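Local atomic coordinates of 3-oxoacyl-[acyl-carrier-protein] synthase 3 (Micrococcus luteus NCTC 2665, PDB entry 4EWP), a protein that probably catalyses the first condensation of fatty acid synthesis, joining an acetyl group from acetyl-CoA to a two-carbon unit from malonyl-ACP. Residues E267-F272 and A344-L349; R256-A261 and L330-G335; T61-A66 and A102-H107. All blocks are in the same frame, centred on the assembly; numbering follows the deposited sequence.

Following the chain from its N terminus, interaction 3 comes first: 102-107 returns to 61-66 and closes a 35-residue loop, pairing two helices on the sheet of the N-terminal half. The other two contacts come later in the chain, and their segments alternate. Segment 256-261 opens interaction 2 and 267-272 opens interaction 1; 330-335 then closes the former and 344-349 the latter, so the two loops cross. Both tie into one C-terminal sheet, where strand 330-337 lies between 269-274 and 341-348, and their centres are 7 Å apart. Interaction 3 is centred about 29 Å from either. All three approach the second subunit.

Interaction 1. Residues E267-F272 and A344-L349; sequences EDLAAF and AQVVRL
Leu-269 and Val-346 meet methyl to methyl above strand 330-337, which separates their two strands. Leu-269 has CD1 anti to CA (chi2 176°), which leaves the other branch, CD2, to face the valine. That methyl comes to 4.5 Å from Val-346 CG1. It also lies 4.7 Å from Val-346 CG2, and therefore approaches the open fork of the valine rather than a single tip. These are loose apolar contacts, and no hydrogen bond joins the two segments. Leu-259 of helix 240-262 packs against both side chains, and Leu-5 of the second subunit also touches Val-346.

The second meeting is on the other face of the sheet. The CB of Ala-271 points at strand 341-348, and Leu-349 answers with its CD1, held nearly anti to CA (chi2 162°), at 4.5 Å from Ala-271 CB. Here the leucine branch does the reaching, since the alanine offers only its methyl. Helix 311-322 closes over this pair, through Leu-319 on Ala-271 and Met-316 on Leu-349. The corner in the chain at Ala-270 lets Leu-269 and Ala-271, two residues apart, serve different faces. Val-346 and Leu-349, an odd number of residues apart, do the same on their side.

Backbone bonds run through the intervening strand: Ala-270 N pairs with Leu-330 O, and Val-347 O with Ala-331 N. The two segments thus belong to next-nearest strands, 269-274 parallel and 341-348 antiparallel to 330-337, whose side chains meet above and below it. This is the mixed five-stranded sheet of the C-terminal half of the thiolase fold, with helices packed on both faces.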
# COMPACT_ATOMS: atom_id res chain seq x y z
N GLU A 267 -17.79 -23.46 17.94
CA GLU A 267 -18.16 -24.83 17.62
C GLU A 267 -18.31 -25.08 16.12
O GLU A 267 -18.18 -26.20 15.66
CB GLU A 267 -19.48 -25.19 18.33
CG GLU A 267 -19.37 -25.34 19.84
CD GLU A 267 -18.99 -24.05 20.60
OE1 GLU A 267 -18.84 -22.98 19.98
OE2 GLU A 267 -18.84 -24.11 21.83
N ASP A 268 -18.62 -24.02 15.38
CA ASP A 268 -18.78 -24.09 13.92
C ASP A 268 -17.44 -24.02 13.17
O ASP A 268 -17.38 -24.29 11.96
CB ASP A 268 -19.69 -22.96 13.44
CG ASP A 268 -21.09 -23.06 14.01
OD1 ASP A 268 -21.62 -24.20 14.06
OD2 ASP A 268 -21.66 -22.02 14.41
N LEU A 269 -16.38 -23.65 13.87
CA LEU A 269 -15.05 -23.52 13.25
C LEU A 269 -14.39 -24.88 13.03
O LEU A 269 -14.46 -25.76 13.88
CB LEU A 269 -14.12 -22.65 14.11
CG LEU A 269 -14.50 -21.17 14.27
CD1 LEU A 269 -13.54 -20.43 15.22
CD2 LEU A 269 -14.52 -20.49 12.91
N ALA A 270 -13.73 -25.05 11.88
CA ALA A 270 -12.86 -26.20 11.67
C ALA A 270 -11.44 -25.84 12.05
O ALA A 270 -10.62 -26.71 12.35
CB ALA A 270 -12.91 -26.66 10.24
N ALA A 271 -11.13 -24.55 12.05
CA ALA A 271 -9.77 -24.12 12.34
C ALA A 271 -9.70 -22.69 12.85
O ALA A 271 -10.57 -21.87 12.57
CB ALA A 271 -8.88 -24.28 11.10
N PHE A 272 -8.64 -22.42 13.61
CA PHE A 272 -8.34 -21.09 14.10
C PHE A 272 -6.94 -20.75 13.62
O PHE A 272 -5.98 -21.42 13.98
CB PHE A 272 -8.42 -21.05 15.64
CG PHE A 272 -7.91 -19.77 16.24
CD1 PHE A 272 -8.30 -18.55 15.72
CD2 PHE A 272 -7.05 -19.80 17.33
CE1 PHE A 272 -7.83 -17.35 16.27
CE2 PHE A 272 -6.58 -18.62 17.89
CZ PHE A 272 -6.97 -17.39 17.36
N ALA A 344 -9.65 -9.21 10.65
CA ALA A 344 -10.16 -10.56 10.85
C ALA A 344 -11.36 -10.89 9.96
O ALA A 344 -12.18 -10.02 9.67
CB ALA A 344 -10.53 -10.78 12.33
N GLN A 345 -11.45 -12.17 9.59
CA GLN A 345 -12.60 -12.71 8.85
C GLN A 345 -12.82 -14.16 9.20
O GLN A 345 -11.89 -14.87 9.59
CB GLN A 345 -12.35 -12.66 7.33
CG GLN A 345 -12.13 -11.31 6.75
CD GLN A 345 -10.66 -10.96 6.61
OE1 GLN A 345 -9.77 -11.78 6.86
NE2 GLN A 345 -10.39 -9.73 6.20
N VAL A 346 -14.04 -14.62 9.03
CA VAL A 346 -14.27 -16.06 8.96
C VAL A 346 -14.32 -16.44 7.48
O VAL A 346 -14.98 -15.78 6.66
CB VAL A 346 -15.55 -16.47 9.70
CG1 VAL A 346 -15.86 -17.94 9.45
CG2 VAL A 346 -15.40 -16.18 11.21
N VAL A 347 -13.58 -17.48 7.13
CA VAL A 347 -13.51 -17.88 5.73
C VAL A 347 -13.78 -19.36 5.57
O VAL A 347 -13.43 -20.16 6.42
CB VAL A 347 -12.15 -17.54 5.08
CG1 VAL A 347 -11.88 -16.02 5.14
CG2 VAL A 347 -11.02 -18.33 5.73
N ARG A 348 -14.45 -19.72 4.47
CA ARG A 348 -14.61 -21.10 4.07
C ARG A 348 -13.31 -21.56 3.39
O ARG A 348 -12.93 -21.02 2.35
CB ARG A 348 -15.77 -21.21 3.10
CG ARG A 348 -16.19 -22.62 2.77
CD ARG A 348 -17.70 -22.73 2.71
NE ARG A 348 -18.20 -23.38 3.92
CZ ARG A 348 -19.22 -22.93 4.65
NH1 ARG A 348 -19.85 -21.82 4.30
NH2 ARG A 348 -19.59 -23.60 5.74
N LEU A 349 -12.63 -22.54 3.97
CA LEU A 349 -11.32 -22.93 3.44
C LEU A 349 -11.45 -23.56 2.06
O LEU A 349 -12.40 -24.31 1.81
CB LEU A 349 -10.62 -23.88 4.40
CG LEU A 349 -10.29 -23.32 5.78
CD1 LEU A 349 -10.00 -24.46 6.77
CD2 LEU A 349 -9.13 -22.35 5.69

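Interaction 2. Residues R256-A261 and L330-G335; sequences REALDA and LALQIG
Leu-332 supplies about half of the surface buried here, and its forked end is what engages the helix. The side chain rises from strand 330-337 with CG anti to the backbone N (chi1 172°), and its two methyls take different partners on neighbouring residues of helix 240-262. CD1 of Leu-332 lies 4.1 Å from Ala-258 CB, the methyl of a residue whose CB points at the strand. CD2 of Leu-332 lies 4.1 Å from Leu-259 CD2. The short alanine is approached at its only side-chain carbon, whereas Leu-259 brings a branch round from the flank of the helix.

Leu-259 keeps CG beside its backbone N and anti to the carbonyl carbon (chi1 -65°), which carries CD2 back to the sheet. Its side chain crosses that of Leu-332 at about a right angle, so the two leucines touch through single methyls rather than lying alongside each other. All three residues are buried, and the contact is wholly apolar. Leu-269, Leu-289 and Phe-272 add to the surroundings of Leu-332. Two residues along the strand, Ile-334 rests on Met-251, Val-254 and Ala-255 of the same helix.

The side chain of Leu-332 is about 11 Å from that of His-275, a predicted active-site residue just after strand 269-274. Helix 240-262 belongs to the connection between the parallel strands 189-192 and 269-274, and lies across strands between them: the alpha-on-beta packing of a beta-alpha-beta crossover in the C-terminal half of the thiolase fold.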
# COMPACT_ATOMS: atom_id res chain seq x y z
N ARG A 256 -13.98 -12.32 18.62
CA ARG A 256 -15.37 -12.58 18.99
C ARG A 256 -16.29 -11.71 18.15
O ARG A 256 -17.36 -12.14 17.73
CB ARG A 256 -15.61 -12.38 20.50
CG ARG A 256 -15.01 -13.52 21.35
CD ARG A 256 -15.34 -13.38 22.85
NE ARG A 256 -14.67 -12.23 23.45
CZ ARG A 256 -13.67 -12.29 24.32
NH1 ARG A 256 -13.21 -13.48 24.74
NH2 ARG A 256 -13.13 -11.17 24.78
N GLU A 257 -15.86 -10.48 17.89
CA GLU A 257 -16.65 -9.61 17.04
C GLU A 257 -16.75 -10.19 15.61
O GLU A 257 -17.83 -10.20 15.02
CB GLU A 257 -16.04 -8.22 17.04
CG GLU A 257 -17.01 -7.12 16.63
CD GLU A 257 -16.40 -5.74 16.78
OE1 GLU A 257 -15.63 -5.53 17.75
OE2 GLU A 257 -16.69 -4.87 15.92
N ALA A 258 -15.63 -10.69 15.08
CA ALA A 258 -15.63 -11.30 13.75
C ALA A 258 -16.56 -12.52 13.71
O ALA A 258 -17.40 -12.65 12.82
CB ALA A 258 -14.19 -11.67 13.33
N LEU A 259 -16.44 -13.40 14.69
CA LEU A 259 -17.37 -14.52 14.79
C LEU A 259 -18.82 -14.03 14.83
O LEU A 259 -19.68 -14.56 14.12
CB LEU A 259 -17.08 -15.35 16.05
CG LEU A 259 -15.75 -16.10 16.13
CD1 LEU A 259 -15.60 -16.73 17.50
CD2 LEU A 259 -15.62 -17.17 15.05
N ASP A 260 -19.10 -13.02 15.66
CA ASP A 260 -20.48 -12.54 15.80
C ASP A 260 -21.01 -11.98 14.49
O ASP A 260 -22.12 -12.31 14.09
CB ASP A 260 -20.60 -11.52 16.93
CG ASP A 260 -22.03 -11.01 17.10
OD1 ASP A 260 -22.83 -11.70 17.78
OD2 ASP A 260 -22.36 -9.93 16.56
N ALA A 261 -20.21 -11.16 13.81
CA ALA A 261 -20.63 -10.58 12.54
C ALA A 261 -20.79 -11.65 11.46
O ALA A 261 -21.57 -11.49 10.53
CB ALA A 261 -19.64 -9.50 12.08
N LEU A 330 -14.95 -23.97 8.06
CA LEU A 330 -14.80 -22.56 8.41
C LEU A 330 -13.53 -22.31 9.23
O LEU A 330 -13.24 -23.04 10.18
CB LEU A 330 -16.01 -22.06 9.20
CG LEU A 330 -17.35 -22.13 8.48
CD1 LEU A 330 -18.46 -21.70 9.42
CD2 LEU A 330 -17.31 -21.26 7.23
N ALA A 331 -12.80 -21.26 8.86
CA ALA A 331 -11.60 -20.86 9.58
C ALA A 331 -11.68 -19.39 9.98
O ALA A 331 -12.04 -18.53 9.18
CB ALA A 331 -10.36 -21.09 8.72
N LEU A 332 -11.37 -19.11 11.24
CA LEU A 332 -11.22 -17.74 11.71
C LEU A 332 -9.77 -17.33 11.48
O LEU A 332 -8.85 -17.99 11.97
CB LEU A 332 -11.57 -17.63 13.20
CG LEU A 332 -11.31 -16.31 13.94
CD1 LEU A 332 -12.16 -15.20 13.36
CD2 LEU A 332 -11.61 -16.49 15.41
N GLN A 333 -9.56 -16.26 10.72
CA GLN A 333 -8.21 -15.74 10.53
C GLN A 333 -8.17 -14.34 11.05
O GLN A 333 -9.11 -13.56 10.86
CB GLN A 333 -7.80 -15.77 9.06
CG GLN A 333 -8.83 -15.15 8.16
CD GLN A 333 -8.43 -15.27 6.71
OE1 GLN A 333 -7.87 -16.30 6.29
NE2 GLN A 333 -8.69 -14.21 5.93
N ILE A 334 -7.09 -14.01 11.75
CA ILE A 334 -6.99 -12.71 12.38
C ILE A 334 -5.53 -12.32 12.47
O ILE A 334 -4.73 -13.06 13.05
CB ILE A 334 -7.65 -12.72 13.77
CG1 ILE A 334 -7.48 -11.36 14.45
CG2 ILE A 334 -7.04 -13.82 14.65
CD1 ILE A 334 -8.36 -11.20 15.68
N GLY A 335 -5.18 -11.20 11.84
CA GLY A 335 -3.82 -10.69 11.84
C GLY A 335 -3.73 -9.36 12.56
O GLY A 335 -4.72 -8.63 12.64

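Interaction 3. Residues T61-A66 and A102-H107; sequences TVPVMA and AALVAH
With CG1 anti to its backbone N (chi1 175°), Val-105 has its other methyl, CG2, anti to the carbonyl carbon and turned to the neighbouring helix. Leu-104, one residue earlier, extends CD1 anti to CA (chi2 172°) and reaches the same helix nearer its N-terminal end. The contact is a helix pair on the N-terminal sheet of the thiolase fold: the start of helix 62-76 lies against helix 101-108, the axes of the two short segments 9.3 Å apart at closest approach and 43° from parallel.

Val-105 is the centre of it. Its CG2 stands 3.7 Å from Ala-66 CB and also 4.3 Å from Pro-63 CA, so one methyl sits between residues a helical turn apart. The small side chain of Ala-66 and the backbone carbon of Pro-63 form the floor on which it rests. Above this, the pyrrolidine ring of Pro-63 meets the leucine, whose side chain passes it at a slant: Pro-63 CG lies 3.9 Å from Leu-104 CD1. No polar atoms bridge the segments.

Proline suits this place in the first helical turn, where a backbone N needs no acceptor within the helix. Val-62 and Ala-66 turn to strand 144-152, touching Val-150 and Val-148, while Ala-102 and Ala-106 rest on strands 86-90 and 116-120, so both helices are seated on one sheet. Helix 101-108 also approaches the second subunit, where Trp-197 of that neighbouring chain touches Leu-104.

Two residues before Pro-63, Thr-61 is the N-cap of helix 62-76. Its OG1 accepts a nearly straight hydrogen bond from the main-chain N-H at the third helical position, Val-64 N to Thr-61 OG1 at 3.2 Å.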
# COMPACT_ATOMS: atom_id res chain seq x y z
N THR A 61 14.08 -12.87 -3.29
CA THR A 61 13.57 -11.54 -3.01
C THR A 61 12.07 -11.59 -2.75
O THR A 61 11.42 -12.63 -2.91
CB THR A 61 13.81 -10.61 -4.21
OG1 THR A 61 13.20 -11.18 -5.37
CG2 THR A 61 15.32 -10.43 -4.47
N VAL A 62 11.52 -10.46 -2.34
CA VAL A 62 10.08 -10.36 -2.21
C VAL A 62 9.34 -10.78 -3.51
O VAL A 62 8.42 -11.59 -3.47
CB VAL A 62 9.67 -8.96 -1.68
CG1 VAL A 62 8.15 -8.72 -1.80
CG2 VAL A 62 10.15 -8.80 -0.24
N PRO A 63 9.76 -10.24 -4.67
CA PRO A 63 9.06 -10.64 -5.90
C PRO A 63 9.25 -12.12 -6.27
O PRO A 63 8.31 -12.72 -6.79
CB PRO A 63 9.70 -9.74 -6.97
CG PRO A 63 10.13 -8.51 -6.21
CD PRO A 63 10.61 -9.05 -4.87
N VAL A 64 10.43 -12.67 -6.04
CA VAL A 64 10.66 -14.08 -6.30
C VAL A 64 9.72 -14.95 -5.45
O VAL A 64 9.03 -15.83 -5.98
CB VAL A 64 12.12 -14.46 -6.03
CG1 VAL A 64 12.28 -15.98 -5.92
CG2 VAL A 64 12.99 -13.93 -7.16
N MET A 65 9.69 -14.69 -4.15
CA MET A 65 8.85 -15.46 -3.22
C MET A 65 7.36 -15.26 -3.53
O MET A 65 6.59 -16.23 -3.54
CB MET A 65 9.17 -15.09 -1.76
CG MET A 65 10.62 -15.42 -1.35
SD MET A 65 10.84 -15.39 0.44
CE MET A 65 10.80 -13.63 0.79
N ALA A 66 6.95 -14.01 -3.79
CA ALA A 66 5.56 -13.72 -4.08
C ALA A 66 5.09 -14.49 -5.31
O ALA A 66 3.97 -14.99 -5.36
CB ALA A 66 5.35 -12.21 -4.28
N ALA A 102 4.17 -5.41 -6.51
CA ALA A 102 2.99 -5.98 -7.12
C ALA A 102 3.07 -5.91 -8.64
O ALA A 102 2.62 -6.83 -9.34
CB ALA A 102 1.73 -5.26 -6.62
N ALA A 103 3.63 -4.82 -9.14
CA ALA A 103 3.68 -4.60 -10.58
C ALA A 103 4.63 -5.60 -11.22
O ALA A 103 4.36 -6.10 -12.31
CB ALA A 103 4.08 -3.15 -10.91
N LEU A 104 5.74 -5.89 -10.53
CA LEU A 104 6.64 -6.97 -10.98
C LEU A 104 5.96 -8.33 -10.92
O LEU A 104 6.05 -9.12 -11.86
CB LEU A 104 7.92 -7.02 -10.13
CG LEU A 104 9.02 -6.00 -10.38
CD1 LEU A 104 10.10 -6.12 -9.32
CD2 LEU A 104 9.63 -6.17 -11.78
N VAL A 105 5.28 -8.61 -9.80
CA VAL A 105 4.61 -9.89 -9.63
C VAL A 105 3.59 -10.10 -10.74
O VAL A 105 3.57 -11.15 -11.40
CB VAL A 105 3.94 -10.00 -8.24
CG1 VAL A 105 3.13 -11.31 -8.11
CG2 VAL A 105 4.99 -9.89 -7.13
N ALA A 106 2.76 -9.08 -10.97
CA ALA A 106 1.70 -9.15 -11.98
C ALA A 106 2.30 -9.52 -13.32
O ALA A 106 1.76 -10.37 -14.04
CB ALA A 106 0.97 -7.82 -12.09
N HIS A 107 3.43 -8.89 -13.64
CA HIS A 107 4.09 -9.13 -14.92
C HIS A 107 4.65 -10.54 -15.00
O HIS A 107 4.44 -11.23 -16.00
CB HIS A 107 5.22 -8.13 -15.18
CG HIS A 107 6.07 -8.51 -16.35
ND1 HIS A 107 5.55 -8.65 -17.62
CD2 HIS A 107 7.38 -8.82 -16.44
CE1 HIS A 107 6.52 -9.01 -18.45
NE2 HIS A 107 7.64 -9.12 -17.75